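Side-chain contacts in intron-associated endonuclease 1 (Enterobacteria phage T4, PDB 1MK0), which cuts DNA as a homing endonuclease of the GIY-YIG family, probably to promote spread of its intron, and is present here as its catalytic domain: residues 4-9 with 29-34; 8-13 with 87-92. The protein carries 1 engineered substitution. All coordinates share one frame; numbering follows the deposited sequence.

Contact 1 (4-9 with 29-34)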
loop_
_atom_site.group_PDB
_atom_site.type_symbol
_atom_site.label_atom_id
_atom_site.label_comp_id
_atom_site.label_asym_id
_atom_site.label_seq_id
_atom_site.Cartn_x
_atom_site.Cartn_y
_atom_site.Cartn_z
ATOM N N GLY A 4 -6.529 -7.998 5.057
ATOM C CA GLY A 4 -5.240 -8.043 5.714
ATOM C C GLY A 4 -4.316 -6.922 5.300
ATOM O O GLY A 4 -4.757 -5.864 4.843
ATOM N N ILE A 5 -3.023 -7.172 5.463
ATOM C CA ILE A 5 -1.990 -6.203 5.130
ATOM C C ILE A 5 -1.337 -6.615 3.821
ATOM O O ILE A 5 -1.100 -7.800 3.577
ATOM C CB ILE A 5 -0.908 -6.157 6.230
ATOM C CG1 ILE A 5 -1.565 -6.012 7.608
ATOM C CG2 ILE A 5 0.060 -5.013 5.960
ATOM C CD1 ILE A 5 -2.433 -4.779 7.757
ATOM N N TYR A 6 -1.039 -5.634 2.978
ATOM C CA TYR A 6 -0.426 -5.916 1.690
ATOM C C TYR A 6 0.696 -4.938 1.381
ATOM O O TYR A 6 0.881 -3.942 2.077
ATOM C CB TYR A 6 -1.487 -5.819 0.590
ATOM C CG TYR A 6 -2.068 -4.427 0.457
ATOM C CD1 TYR A 6 -1.395 -3.433 -0.258
ATOM C CD2 TYR A 6 -3.256 -4.087 1.098
ATOM C CE1 TYR A 6 -1.889 -2.138 -0.326
ATOM C CE2 TYR A 6 -3.758 -2.793 1.040
ATOM C CZ TYR A 6 -3.070 -1.824 0.327
ATOM O OH TYR A 6 -3.553 -0.545 0.288
ATOM N N GLN A 7 1.446 -5.236 0.327
ATOM C CA GLN A 7 2.506 -4.349 -0.118
ATOM C C GLN A 7 2.355 -4.168 -1.624
ATOM O O GLN A 7 1.901 -5.074 -2.328
ATOM C CB GLN A 7 3.896 -4.928 0.189
ATOM C CG GLN A 7 4.236 -6.207 -0.572
ATOM C CD GLN A 7 5.674 -6.663 -0.365
ATOM O OE1 GLN A 7 6.069 -7.734 -0.830
ATOM N NE2 GLN A 7 6.463 -5.853 0.327
ATOM N N ILE A 8 2.689 -2.973 -2.100
ATOM C CA ILE A 8 2.665 -2.661 -3.524
ATOM C C ILE A 8 4.125 -2.318 -3.770
ATOM O O ILE A 8 4.626 -1.321 -3.256
ATOM C CB ILE A 8 1.772 -1.442 -3.843
ATOM C CG1 ILE A 8 0.315 -1.771 -3.499
ATOM C CG2 ILE A 8 1.899 -1.076 -5.325
ATOM C CD1 ILE A 8 -0.660 -0.639 -3.764
ATOM N N LYS A 9 4.815 -3.161 -4.532
ATOM C CA LYS A 9 6.238 -2.963 -4.779
ATOM C C LYS A 9 6.608 -2.541 -6.195
ATOM O O LYS A 9 6.155 -3.128 -7.177
ATOM C CB LYS A 9 6.993 -4.248 -4.410
ATOM C CG LYS A 9 8.500 -4.179 -4.615
ATOM C CD LYS A 9 9.209 -5.383 -3.993
ATOM C CE LYS A 9 8.755 -6.696 -4.610
ATOM N NZ LYS A 9 9.497 -7.867 -4.055
ATOM N N LYS A 29 -7.135 -2.489 -7.155
ATOM C CA LYS A 29 -7.735 -1.916 -8.349
ATOM C C LYS A 29 -7.994 -0.442 -8.101
ATOM O O LYS A 29 -7.771 0.395 -8.976
ATOM C CB LYS A 29 -9.054 -2.618 -8.687
ATOM C CG LYS A 29 -8.887 -4.026 -9.227
ATOM C CD LYS A 29 -10.211 -4.580 -9.724
ATOM C CE LYS A 29 -10.037 -5.948 -10.366
ATOM N NZ LYS A 29 -11.312 -6.446 -10.960
ATOM N N ARG A 30 -8.453 -0.123 -6.894
ATOM C CA ARG A 30 -8.744 1.264 -6.545
ATOM C C ARG A 30 -7.489 2.127 -6.547
ATOM O O ARG A 30 -7.528 3.286 -6.955
ATOM C CB ARG A 30 -9.428 1.345 -5.178
ATOM C CG ARG A 30 -9.694 2.773 -4.717
ATOM C CD ARG A 30 -10.926 2.847 -3.833
ATOM N NE ARG A 30 -10.780 2.097 -2.591
ATOM C CZ ARG A 30 -10.342 2.612 -1.447
ATOM N NH1 ARG A 30 -9.998 3.891 -1.378
ATOM N NH2 ARG A 30 -10.263 1.849 -0.364
ATOM N N HIS A 31 -6.377 1.562 -6.089
ATOM C CA HIS A 31 -5.117 2.299 -6.064
ATOM C C HIS A 31 -4.721 2.768 -7.452
ATOM O O HIS A 31 -4.345 3.920 -7.642
ATOM C CB HIS A 31 -3.988 1.424 -5.522
ATOM C CG HIS A 31 -3.884 1.423 -4.032
ATOM N ND1 HIS A 31 -3.609 2.562 -3.308
ATOM C CD2 HIS A 31 -3.990 0.418 -3.131
ATOM C CE1 HIS A 31 -3.546 2.258 -2.023
ATOM N NE2 HIS A 31 -3.773 0.964 -1.890
ATOM N N PHE A 32 -4.792 1.867 -8.422
ATOM C CA PHE A 32 -4.402 2.225 -9.772
ATOM C C PHE A 32 -5.402 3.130 -10.472
ATOM O O PHE A 32 -5.015 3.945 -11.304
ATOM C CB PHE A 32 -4.095 0.954 -10.566
ATOM C CG PHE A 32 -2.932 0.182 -10.006
ATOM C CD1 PHE A 32 -1.670 0.764 -9.936
ATOM C CD2 PHE A 32 -3.106 -1.098 -9.496
ATOM C CE1 PHE A 32 -0.596 0.080 -9.362
ATOM C CE2 PHE A 32 -2.041 -1.792 -8.919
ATOM C CZ PHE A 32 -0.784 -1.200 -8.850
ATOM N N LYS A 33 -6.683 3.010 -10.133
ATOM C CA LYS A 33 -7.679 3.899 -10.724
ATOM C C LYS A 33 -7.380 5.303 -10.208
ATOM O O LYS A 33 -7.464 6.285 -10.945
ATOM C CB LYS A 33 -9.093 3.496 -10.308
ATOM C CG LYS A 33 -9.640 2.284 -11.039
ATOM C CD LYS A 33 -11.113 2.092 -10.727
ATOM C CE LYS A 33 -11.698 0.920 -11.500
ATOM N NZ LYS A 33 -13.151 0.748 -11.219
ATOM N N ASP A 34 -7.027 5.386 -8.931
ATOM C CA ASP A 34 -6.706 6.664 -8.311
ATOM C C ASP A 34 -5.447 7.284 -8.897
ATOM O O ASP A 34 -5.403 8.489 -9.157
ATOM C CB ASP A 34 -6.533 6.492 -6.798
ATOM C CG ASP A 34 -7.857 6.357 -6.070
ATOM O OD1 ASP A 34 -8.914 6.351 -6.739
ATOM O OD2 ASP A 34 -7.840 6.262 -4.823
#
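Tyr6 OH and His31 NE2 share a hydrogen bond of 2.7 Å. Either atom could be the donor. The hydroxyl lies in the plane of the imidazole, at its edge. The two side chains come from opposite directions, one from strand 4-9 and one from helix 29-34. Their rings meet rim to rim with planes at 67°, so neither stacks on the other. With Tyr6 CG between the backbone N and the carbonyl carbon (chi1 63°), the ring reaches His31 with its hydroxyl end. Ile8 supplies the apolar half of the contact. Ile8 CD1 lies over one face of the His31 ring, 3.9 Å from its centroid, a CH-pi contact offset toward the rim at CD2. Ile8 CG1 and CD1 form an extended arm (chi2 180°), and this carries the methyl over the imidazole. Ile8 CG2 only brushes Phe32 CZ, at 4.4 Å. Further out, Trp28 meets Tyr6 edge-to-face, and the Tyr17 ring meets that of His31. Tyr6 belongs to the first half of the family's GIY-YIG signature. Its hydroxyl also makes a weak bond to a citrate, probably from the crystallisation liquor. His31 ND1 is hydrogen-bonded to His40 NE2. Both nitrogens of this buried imidazole therefore have partners, which should restrain the ring's rotation and let the helix position the Tyr6 hydroxyl at the signature strand.

Contact 2 (8-13 with 87-92)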
loop_
_atom_site.group_PDB
_atom_site.type_symbol
_atom_site.label_atom_id
_atom_site.label_comp_id
_atom_site.label_asym_id
_atom_site.label_seq_id
_atom_site.Cartn_x
_atom_site.Cartn_y
_atom_site.Cartn_z
ATOM N N ILE A 8 2.689 -2.973 -2.100
ATOM C CA ILE A 8 2.665 -2.661 -3.524
ATOM C C ILE A 8 4.125 -2.318 -3.770
ATOM O O ILE A 8 4.626 -1.321 -3.256
ATOM C CB ILE A 8 1.772 -1.442 -3.843
ATOM C CG1 ILE A 8 0.315 -1.771 -3.499
ATOM C CG2 ILE A 8 1.899 -1.076 -5.325
ATOM C CD1 ILE A 8 -0.660 -0.639 -3.764
ATOM N N LYS A 9 4.815 -3.161 -4.532
ATOM C CA LYS A 9 6.238 -2.963 -4.779
ATOM C C LYS A 9 6.608 -2.541 -6.195
ATOM O O LYS A 9 6.155 -3.128 -7.177
ATOM C CB LYS A 9 6.993 -4.248 -4.410
ATOM C CG LYS A 9 8.500 -4.179 -4.615
ATOM C CD LYS A 9 9.209 -5.383 -3.993
ATOM C CE LYS A 9 8.755 -6.696 -4.610
ATOM N NZ LYS A 9 9.497 -7.867 -4.055
ATOM N N ASN A 10 7.438 -1.509 -6.285
ATOM C CA ASN A 10 7.903 -1.010 -7.571
ATOM C C ASN A 10 8.963 -2.009 -8.041
ATOM O O ASN A 10 9.971 -2.209 -7.364
ATOM C CB ASN A 10 8.520 0.376 -7.387
ATOM C CG ASN A 10 8.915 1.019 -8.699
ATOM O OD1 ASN A 10 9.488 0.372 -9.572
ATOM N ND2 ASN A 10 8.618 2.304 -8.839
ATOM N N THR A 11 8.733 -2.640 -9.188
ATOM C CA THR A 11 9.675 -3.634 -9.700
ATOM C C THR A 11 10.977 -3.046 -10.237
ATOM O O THR A 11 11.913 -3.787 -10.551
ATOM C CB THR A 11 9.030 -4.501 -10.806
ATOM O OG1 THR A 11 8.659 -3.676 -11.916
ATOM C CG2 THR A 11 7.794 -5.205 -10.270
ATOM N N LEU A 12 11.044 -1.723 -10.330
ATOM C CA LEU A 12 12.241 -1.058 -10.835
ATOM C C LEU A 12 13.253 -0.730 -9.740
ATOM O O LEU A 12 14.459 -0.703 -9.994
ATOM C CB LEU A 12 11.859 0.234 -11.568
ATOM C CG LEU A 12 10.865 0.131 -12.729
ATOM C CD1 LEU A 12 10.658 1.510 -13.339
ATOM C CD2 LEU A 12 11.384 -0.843 -13.779
ATOM N N ASN A 13 12.771 -0.488 -8.523
ATOM C CA ASN A 13 13.657 -0.132 -7.414
ATOM C C ASN A 13 13.363 -0.848 -6.094
ATOM O O ASN A 13 14.012 -0.583 -5.086
ATOM C CB ASN A 13 13.601 1.375 -7.180
ATOM C CG ASN A 13 12.186 1.875 -7.000
ATOM O OD1 ASN A 13 11.368 1.220 -6.356
ATOM N ND2 ASN A 13 11.892 3.039 -7.562
ATOM N N ASN A 87 12.157 4.808 3.032
ATOM C CA ASN A 87 12.545 4.178 1.772
ATOM C C ASN A 87 11.373 3.576 1.007
ATOM O O ASN A 87 11.540 2.617 0.254
ATOM C CB ASN A 87 13.595 3.092 2.049
ATOM C CG ASN A 87 14.118 2.445 0.779
ATOM O OD1 ASN A 87 14.580 3.131 -0.132
ATOM N ND2 ASN A 87 14.051 1.118 0.716
ATOM N N GLY A 88 10.188 4.142 1.188
ATOM C CA GLY A 88 9.025 3.618 0.500
ATOM C C GLY A 88 8.037 4.689 0.093
ATOM O O GLY A 88 8.375 5.873 0.038
ATOM N N TYR A 89 6.800 4.277 -0.166
ATOM C CA TYR A 89 5.775 5.210 -0.605
ATOM C C TYR A 89 4.772 5.658 0.452
ATOM O O TYR A 89 3.895 6.462 0.156
ATOM C CB TYR A 89 5.032 4.619 -1.805
ATOM C CG TYR A 89 5.941 4.335 -2.976
ATOM C CD1 TYR A 89 6.241 3.027 -3.349
ATOM C CD2 TYR A 89 6.534 5.376 -3.690
ATOM C CE1 TYR A 89 7.107 2.762 -4.403
ATOM C CE2 TYR A 89 7.402 5.121 -4.748
ATOM C CZ TYR A 89 7.684 3.812 -5.095
ATOM O OH TYR A 89 8.546 3.550 -6.134
ATOM N N ASN A 90 4.883 5.146 1.675
ATOM C CA ASN A 90 3.959 5.563 2.725
ATOM C C ASN A 90 4.351 6.947 3.218
ATOM O O ASN A 90 5.532 7.224 3.421
ATOM C CB ASN A 90 3.980 4.576 3.893
ATOM C CG ASN A 90 3.336 3.256 3.540
ATOM O OD1 ASN A 90 4.001 2.334 3.068
ATOM N ND2 ASN A 90 2.029 3.165 3.751
ATOM N N ILE A 91 3.363 7.818 3.410
ATOM C CA ILE A 91 3.640 9.180 3.862
ATOM C C ILE A 91 3.426 9.389 5.355
ATOM O O ILE A 91 3.682 10.474 5.871
ATOM C CB ILE A 91 2.777 10.232 3.112
ATOM C CG1 ILE A 91 1.294 9.991 3.393
ATOM C CG2 ILE A 91 3.065 10.176 1.618
ATOM C CD1 ILE A 91 0.394 11.123 2.923
ATOM N N ALA A 92 2.953 8.360 6.045
ATOM C CA ALA A 92 2.716 8.452 7.479
ATOM C C ALA A 92 2.383 7.073 8.020
ATOM O O ALA A 92 2.331 6.106 7.266
ATOM C CB ALA A 92 1.568 9.413 7.758
HETATM O O HOH W 1 10.112 5.622 -6.996
HETATM O O HOH W 2 14.344 -0.054 -2.497
#
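Tyr89 OH has a bond from Asn10 ND2, a short one to water 1 and a weak one to Ser48 OG of helix 43-52. Asn10 ND2 donates to Tyr89 OH at 3.0 Å, with an N-H...O angle of 139°, so the bond is bent. The hydroxyl is tilted out of the Asn10 amide plane. Water 1 lies 2.7 Å from Tyr89 OH, in the plane of the phenol ring at its edge. The Asn10 and Tyr89 side chains cross at a slant, their flat groups turned 21° apart. Asn10 CB also comes up to the ring edge, 4.1 Å from Tyr89 CE1. With CG anti to the backbone N (chi1 -175°), the Asn10 amide offers its two ends to different partners. While ND2 serves Tyr89, Asn10 OD1 accepts from Leu12 N at 2.7 Å, in the carbonyl plane. This is an Asx turn. It ties the amide to the bend that follows the strand and so helps to set which way ND2 faces. Asn13 approaches the phenol from the opposite direction, but is joined to it through water 1, which its ND2 holds weakly. Asn13 OD1 turns instead to the backbone N of Lys15. Water 2 donates to Asn13 O at 2.7 Å and reaches Asn87 ND2 by a weak bond. The Tyr89 side chain also touches Lys44 and Leu45 of helix 43-52 and Tyr17 of strand 16-21. The contact therefore joins the end of strand 4-10 and its following turn to the loop after helix 68-81, beside helix 43-52.

In the fold
Contacts 1 and 2 both use strand 4-10, the central strand of the three-stranded antiparallel sheet, and share Ile8 and Lys9. Their centres lie about 11 Å apart. Contact 1 comes first along the chain, joining the strand to helix 24-37, 20 residues on at the closest ends. Contact 2 takes the strand's end and the turn beyond it to residues 87-92, after helix 68-81 and 74 residues on. All four segments belong to the GIY-YIG catalytic domain. The same strand thus links an early helix and a late loop of one compact domain. Tyr17 of neighbouring strand 16-21 touches both His31 and Tyr89, which connects the two sites indirectly.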